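Beta-galactosidase (Geobacillus stearothermophilus, PDB 4OIF) probably hydrolyses terminal non-reducing beta-D-galactose residues in beta-D-galactosides, as a zinc-containing, homotrimeric member of glycosyl hydrolase family 42. Local coordinates at residues L37-M40 / K41-H44; A375-D378 / H379-T383; A392-G395 / K396-K400. All coordinates share one frame; numbering follows the deposited sequence. Where two conformers were deposited one is given.

Interaction 1 of 3, residues L37-M40 / K41-H44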
# COMPACT_ATOMS: atom_id res chain seq x y z
N LEU A 37 -13.75 -15.19 41.80
CA LEU A 37 -13.24 -14.81 43.12
C LEU A 37 -12.24 -15.86 43.64
O LEU A 37 -11.14 -15.52 44.11
CB LEU A 37 -14.41 -14.62 44.09
CG LEU A 37 -15.41 -13.50 43.75
CD1 LEU A 37 -16.60 -13.43 44.71
CD2 LEU A 37 -14.70 -12.15 43.67
N GLU A 38 -12.62 -17.12 43.52
CA GLU A 38 -11.76 -18.25 43.89
C GLU A 38 -10.45 -18.20 43.12
O GLU A 38 -9.36 -18.34 43.69
CB GLU A 38 -12.49 -19.57 43.64
CG GLU A 38 -13.79 -19.71 44.43
CD GLU A 38 -14.80 -20.65 43.80
OE1 GLU A 38 -14.51 -21.24 42.73
OE2 GLU A 38 -15.90 -20.79 44.38
N LEU A 39 -10.54 -17.96 41.82
CA LEU A 39 -9.34 -17.94 40.99
C LEU A 39 -8.50 -16.69 41.28
O LEU A 39 -7.27 -16.70 41.14
CB LEU A 39 -9.70 -18.00 39.51
CG LEU A 39 -10.53 -19.22 39.10
CD1 LEU A 39 -10.36 -19.54 37.61
CD2 LEU A 39 -10.23 -20.43 39.97
N MET A 40 -9.16 -15.63 41.72
CA MET A 40 -8.47 -14.44 42.15
C MET A 40 -7.63 -14.79 43.36
O MET A 40 -6.46 -14.40 43.43
CB MET A 40 -9.46 -13.33 42.47
CG MET A 40 -9.95 -12.61 41.23
SD MET A 40 -11.30 -11.46 41.53
CE MET A 40 -11.59 -10.86 39.86
N LYS A 41 -8.19 -15.56 44.28
CA LYS A 41 -7.35 -16.02 45.39
C LYS A 41 -6.19 -16.90 44.88
O LYS A 41 -5.04 -16.67 45.24
CB LYS A 41 -8.18 -16.77 46.43
CG LYS A 41 -9.29 -15.89 47.01
CD LYS A 41 -9.82 -16.43 48.33
CE LYS A 41 -10.18 -17.90 48.23
NZ LYS A 41 -10.69 -18.48 49.50
N LEU A 42 -6.47 -17.87 44.02
CA LEU A 42 -5.42 -18.79 43.61
C LEU A 42 -4.30 -18.12 42.81
O LEU A 42 -3.17 -18.61 42.81
CB LEU A 42 -6.01 -19.95 42.80
CG LEU A 42 -6.95 -20.87 43.59
CD1 LEU A 42 -7.62 -21.87 42.67
CD2 LEU A 42 -6.21 -21.57 44.71
N SER A 43 -4.59 -17.01 42.16
CA SER A 43 -3.60 -16.32 41.33
C SER A 43 -2.86 -15.23 42.09
O SER A 43 -1.96 -14.57 41.54
CB SER A 43 -4.25 -15.74 40.07
OG SER A 43 -5.31 -14.85 40.41
N HIS A 44 -3.24 -15.04 43.35
CA HIS A 44 -2.69 -13.99 44.20
C HIS A 44 -2.79 -12.64 43.50
O HIS A 44 -1.81 -11.90 43.39
CB HIS A 44 -1.25 -14.30 44.59
CG HIS A 44 -1.04 -15.70 45.06
ND1 HIS A 44 -1.05 -16.06 46.39
CD2 HIS A 44 -0.83 -16.85 44.36
CE1 HIS A 44 -0.84 -17.36 46.50
NE2 HIS A 44 -0.71 -17.86 45.28

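Interaction 2 of 3, residues A375-D378 / H379-T383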
# COMPACT_ATOMS: atom_id res chain seq x y z
N ALA A 375 -5.25 -13.35 28.70
CA ALA A 375 -5.84 -13.05 30.00
C ALA A 375 -5.35 -14.05 31.03
O ALA A 375 -4.78 -15.09 30.67
CB ALA A 375 -7.36 -13.07 29.94
N VAL A 376 -5.57 -13.75 32.30
CA VAL A 376 -5.20 -14.66 33.36
C VAL A 376 -5.96 -15.97 33.18
O VAL A 376 -5.39 -17.06 33.30
CB VAL A 376 -5.48 -14.06 34.74
CG1 VAL A 376 -5.21 -15.08 35.83
CG2 VAL A 376 -4.61 -12.81 34.93
N VAL A 377 -7.25 -15.85 32.87
CA VAL A 377 -8.11 -17.02 32.75
C VAL A 377 -8.55 -17.23 31.31
O VAL A 377 -9.14 -16.34 30.69
CB VAL A 377 -9.37 -16.92 33.66
CG1 VAL A 377 -10.13 -18.24 33.63
CG2 VAL A 377 -8.98 -16.55 35.11
N ASP A 378 -8.26 -18.42 30.79
CA ASP A 378 -8.58 -18.79 29.43
C ASP A 378 -10.05 -19.20 29.31
O ASP A 378 -10.78 -19.21 30.30
CB ASP A 378 -7.68 -19.95 28.97
CG ASP A 378 -7.48 -19.98 27.47
OD1 ASP A 378 -8.26 -19.33 26.73
OD2 ASP A 378 -6.54 -20.68 27.04
N HIS A 379 -10.47 -19.57 28.10
CA HIS A 379 -11.83 -20.00 27.86
C HIS A 379 -12.13 -21.29 28.60
O HIS A 379 -13.30 -21.60 28.85
CB HIS A 379 -12.10 -20.17 26.37
CG HIS A 379 -11.98 -18.90 25.58
ND1 HIS A 379 -12.84 -17.84 25.75
CD2 HIS A 379 -11.10 -18.53 24.63
CE1 HIS A 379 -12.49 -16.86 24.94
NE2 HIS A 379 -11.44 -17.25 24.24
N ASP A 380 -11.09 -22.03 28.97
CA ASP A 380 -11.31 -23.31 29.63
C ASP A 380 -11.51 -23.16 31.14
O ASP A 380 -11.87 -24.13 31.82
CB ASP A 380 -10.16 -24.29 29.34
CG ASP A 380 -8.81 -23.78 29.81
OD1 ASP A 380 -8.72 -22.78 30.55
OD2 ASP A 380 -7.81 -24.42 29.42
N ASN A 381 -11.27 -21.95 31.64
CA ASN A 381 -11.49 -21.64 33.05
C ASN A 381 -10.62 -22.52 33.97
O ASN A 381 -11.01 -22.86 35.07
CB ASN A 381 -12.98 -21.79 33.39
CG ASN A 381 -13.33 -21.26 34.77
OD1 ASN A 381 -13.19 -20.06 35.05
ND2 ASN A 381 -13.82 -22.15 35.63
N ARG A 382 -9.43 -22.85 33.49
CA ARG A 382 -8.53 -23.75 34.21
C ARG A 382 -7.44 -23.02 35.00
O ARG A 382 -6.95 -21.97 34.58
CB ARG A 382 -7.88 -24.73 33.24
CG ARG A 382 -8.84 -25.74 32.63
CD ARG A 382 -8.08 -26.93 32.04
NE ARG A 382 -8.81 -28.19 32.21
CZ ARG A 382 -8.62 -29.03 33.23
NH1 ARG A 382 -7.72 -28.76 34.16
NH2 ARG A 382 -9.33 -30.15 33.32
N THR A 383 -7.07 -23.58 36.15
CA THR A 383 -5.97 -23.04 36.95
C THR A 383 -4.72 -23.81 36.57
O THR A 383 -3.59 -23.38 36.81
CB THR A 383 -6.25 -23.18 38.45
OG1 THR A 383 -6.40 -24.56 38.77
CG2 THR A 383 -7.53 -22.46 38.81
O HOH W 1 -7.32 -20.84 32.05

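Interaction 3 of 3, residues A392-G395 / K396-K400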
# COMPACT_ATOMS: atom_id res chain seq x y z
N ALA A 392 0.32 -16.66 38.85
CA ALA A 392 0.35 -16.99 40.28
C ALA A 392 1.76 -16.86 40.86
O ALA A 392 1.93 -16.35 41.96
CB ALA A 392 -0.18 -18.39 40.52
N GLU A 393 2.76 -17.32 40.13
CA GLU A 393 4.14 -17.19 40.57
C GLU A 393 4.54 -15.73 40.70
O GLU A 393 5.21 -15.35 41.67
CB GLU A 393 5.09 -17.92 39.62
CG GLU A 393 5.04 -19.44 39.79
CD GLU A 393 5.18 -19.87 41.25
OE1 GLU A 393 6.14 -19.44 41.93
OE2 GLU A 393 4.32 -20.65 41.73
N VAL A 394 4.12 -14.92 39.73
CA VAL A 394 4.39 -13.49 39.83
C VAL A 394 3.73 -12.94 41.10
O VAL A 394 4.37 -12.21 41.85
CB VAL A 394 3.92 -12.70 38.58
CG1 VAL A 394 3.89 -11.20 38.86
CG2 VAL A 394 4.83 -12.99 37.40
N GLY A 395 2.47 -13.32 41.34
CA GLY A 395 1.75 -12.89 42.53
C GLY A 395 2.48 -13.21 43.83
O GLY A 395 2.68 -12.32 44.68
N LYS A 396 2.87 -14.48 43.97
CA LYS A 396 3.63 -14.96 45.12
C LYS A 396 4.91 -14.16 45.28
O LYS A 396 5.33 -13.86 46.40
CB LYS A 396 3.96 -16.44 44.98
CG LYS A 396 2.74 -17.35 44.86
CD LYS A 396 3.15 -18.76 44.46
CE LYS A 396 1.95 -19.70 44.37
NZ LYS A 396 2.36 -21.12 44.18
N ALA A 397 5.54 -13.82 44.16
CA ALA A 397 6.77 -13.06 44.23
C ALA A 397 6.49 -11.64 44.73
O ALA A 397 7.23 -11.12 45.57
CB ALA A 397 7.46 -13.05 42.89
N LEU A 398 5.42 -11.04 44.22
CA LEU A 398 5.10 -9.65 44.55
C LEU A 398 4.71 -9.50 46.01
O LEU A 398 4.97 -8.47 46.63
CB LEU A 398 3.97 -9.13 43.66
CG LEU A 398 4.19 -9.01 42.15
CD1 LEU A 398 2.92 -8.49 41.48
CD2 LEU A 398 5.40 -8.12 41.81
N LYS A 399 4.06 -10.52 46.56
CA LYS A 399 3.71 -10.44 47.98
C LYS A 399 4.94 -10.29 48.87
O LYS A 399 4.85 -9.71 49.96
CB LYS A 399 2.89 -11.67 48.38
CG LYS A 399 1.49 -11.63 47.79
CD LYS A 399 0.63 -12.82 48.15
CE LYS A 399 -0.82 -12.55 47.75
NZ LYS A 399 -1.74 -13.71 47.92
N LYS A 400 6.10 -10.77 48.42
CA LYS A 400 7.32 -10.64 49.21
C LYS A 400 8.07 -9.35 48.90
O LYS A 400 9.21 -9.18 49.33
CB LYS A 400 8.27 -11.81 48.96
CG LYS A 400 7.66 -13.19 49.12
CD LYS A 400 8.67 -14.27 48.76
CE LYS A 400 8.05 -15.67 48.77
NZ LYS A 400 9.04 -16.72 48.39

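Interaction 1 of 3, residues L37-M40 / K41-H44
Helix 30-42 runs out through two regular i to i+4 bonds, K41 N to L37 O at 3.0 Å and L42 N to E38 O at 2.9 Å, before the chain turns off at H44. S43 doubles the next bond of the series. Its backbone N and its OG both donate to L39 O, from opposite faces of that carbonyl's plane, at 2.8 Å for OG and 2.9 Å for N. The torsion of S43 (chi1 57°) sets OG between its own N and carbonyl carbon, and from there it folds back onto the preceding turn; T45 OG1 is a further hydrogen-bond partner of this hydroxyl. On the apolar side L39 CD2 meets L42 CD1 at 4.0 Å, the two leucines crossing at a slant, and F388 of helix 386-399 packs against both. H44 adopts positive phi (52°) and its N donates to K41 O at 3.1 Å; the same oxygen lies 4.1 Å above the H44 ring plane, over its centre. This helix end is a Schellman motif, closing the helix of the beta-alpha-beta unit formed by strand 16-21, helix 30-42 and strand 47-50 in the TIM-barrel domain.

Interaction 2 of 3, residues A375-D378 / H379-T383
D378 opens a type I beta turn that runs to N381, closed by N381 N donating to D378 O at 3.1 Å from well above the carbonyl plane. Along the D378 side chain, CB comes first, with D380 OD1 3.4 Å away. CG follows, anti to the backbone N (chi1 -153°) and beside the carbonyl carbon, which brings the carboxylate to the next residue's N-H. OD1 then takes H379 N at 2.6 Å on its anti side, 34° out of the carboxylate plane, and also forms a salt bridge with K364. OD2 makes a weak hydrogen bond to a glycerol, likely a crystallisation additive. The H379 ring is inclined 45° to this carboxylate, and its NE2 is bound by the carbonyl of K371. V377 CG1 touches N381 CA at 3.7 Å and lies almost as near N381 OD1, which R363 holds. H379 packs on A512 of a neighbouring subunit and makes backbone hydrogen bonds to that subunit. An Asx turn overlaps the second half of the beta turn, R382 N donating to D380 OD1 at 3.0 Å. A single water ties both turns together, accepting from D378 N and donating to D380 OD1 and R382 O, each of the latter at 2.8 Å.

Interaction 3 of 3, residues A392-G395 / K396-K400
V394 and L398 face inward from one side of helix 386-399, running alongside each other with V394 CG1 3.9 Å from L398 CD1. The valine places CG1 anti to its backbone N (chi1 166°), on the side that looks down the helix to the leucine one turn later. This ridge is closely packed: H17 of strand 16-21 touches both side chains, strand 356-359 adds Y359 against V394 and I357 against L398, and V394 also meets F343 of helix 341-351. A397 sets its CB 3.4 Å from V394 O and contacts F343 and F663. The backbone beneath is regular, with K396 N bonded to A392 O at 2.9 Å and L398 N to V394 O at 2.8 Å, the latter nearly straight on to the carbonyl.

The other side is exposed and polar. E393 bends at chi2 (-49°) and turns its carboxylate toward K396, whose extended chain crosses it. K396 NZ reaches E393 OE2 on the syn side at 3.2 Å, 26° out of the carboxylate plane. K396 was deposited in two conformers, which leaves the ion pair doubtful as a constant feature. K399 CG passes G395 O at 3.4 Å, and K399 NZ has H44 ND1 as probable hydrogen-bond partner. The chemistry thus divides the helix: apolar contacts fix its barrel-facing side, whereas its exposed side carries an i to i+3 ion pair less certain than they are.

How the interactions relate
Interaction 1 is the hub, its centre about 12 Å from the centres of both other contacts. Toward interaction 2 it offers leucines: L39 CD2 packs on T383 CG2 at 3.6 Å, and L42 CD1 approaches the same methyl at 3.9 Å. Toward interaction 3 it offers the imidazole of H44, whose ND1 lies 2.9 Å from K399 NZ, a probable hydrogen bond. Interactions 2 and 3 do not touch, with nearest atoms about 6 Å apart, although residues 375-383 precede helix 386-399 in the chain. All three contacts belong to the TIM-barrel domain and lie away from the zinc site and the predicted catalytic glutamates, E158 and E322.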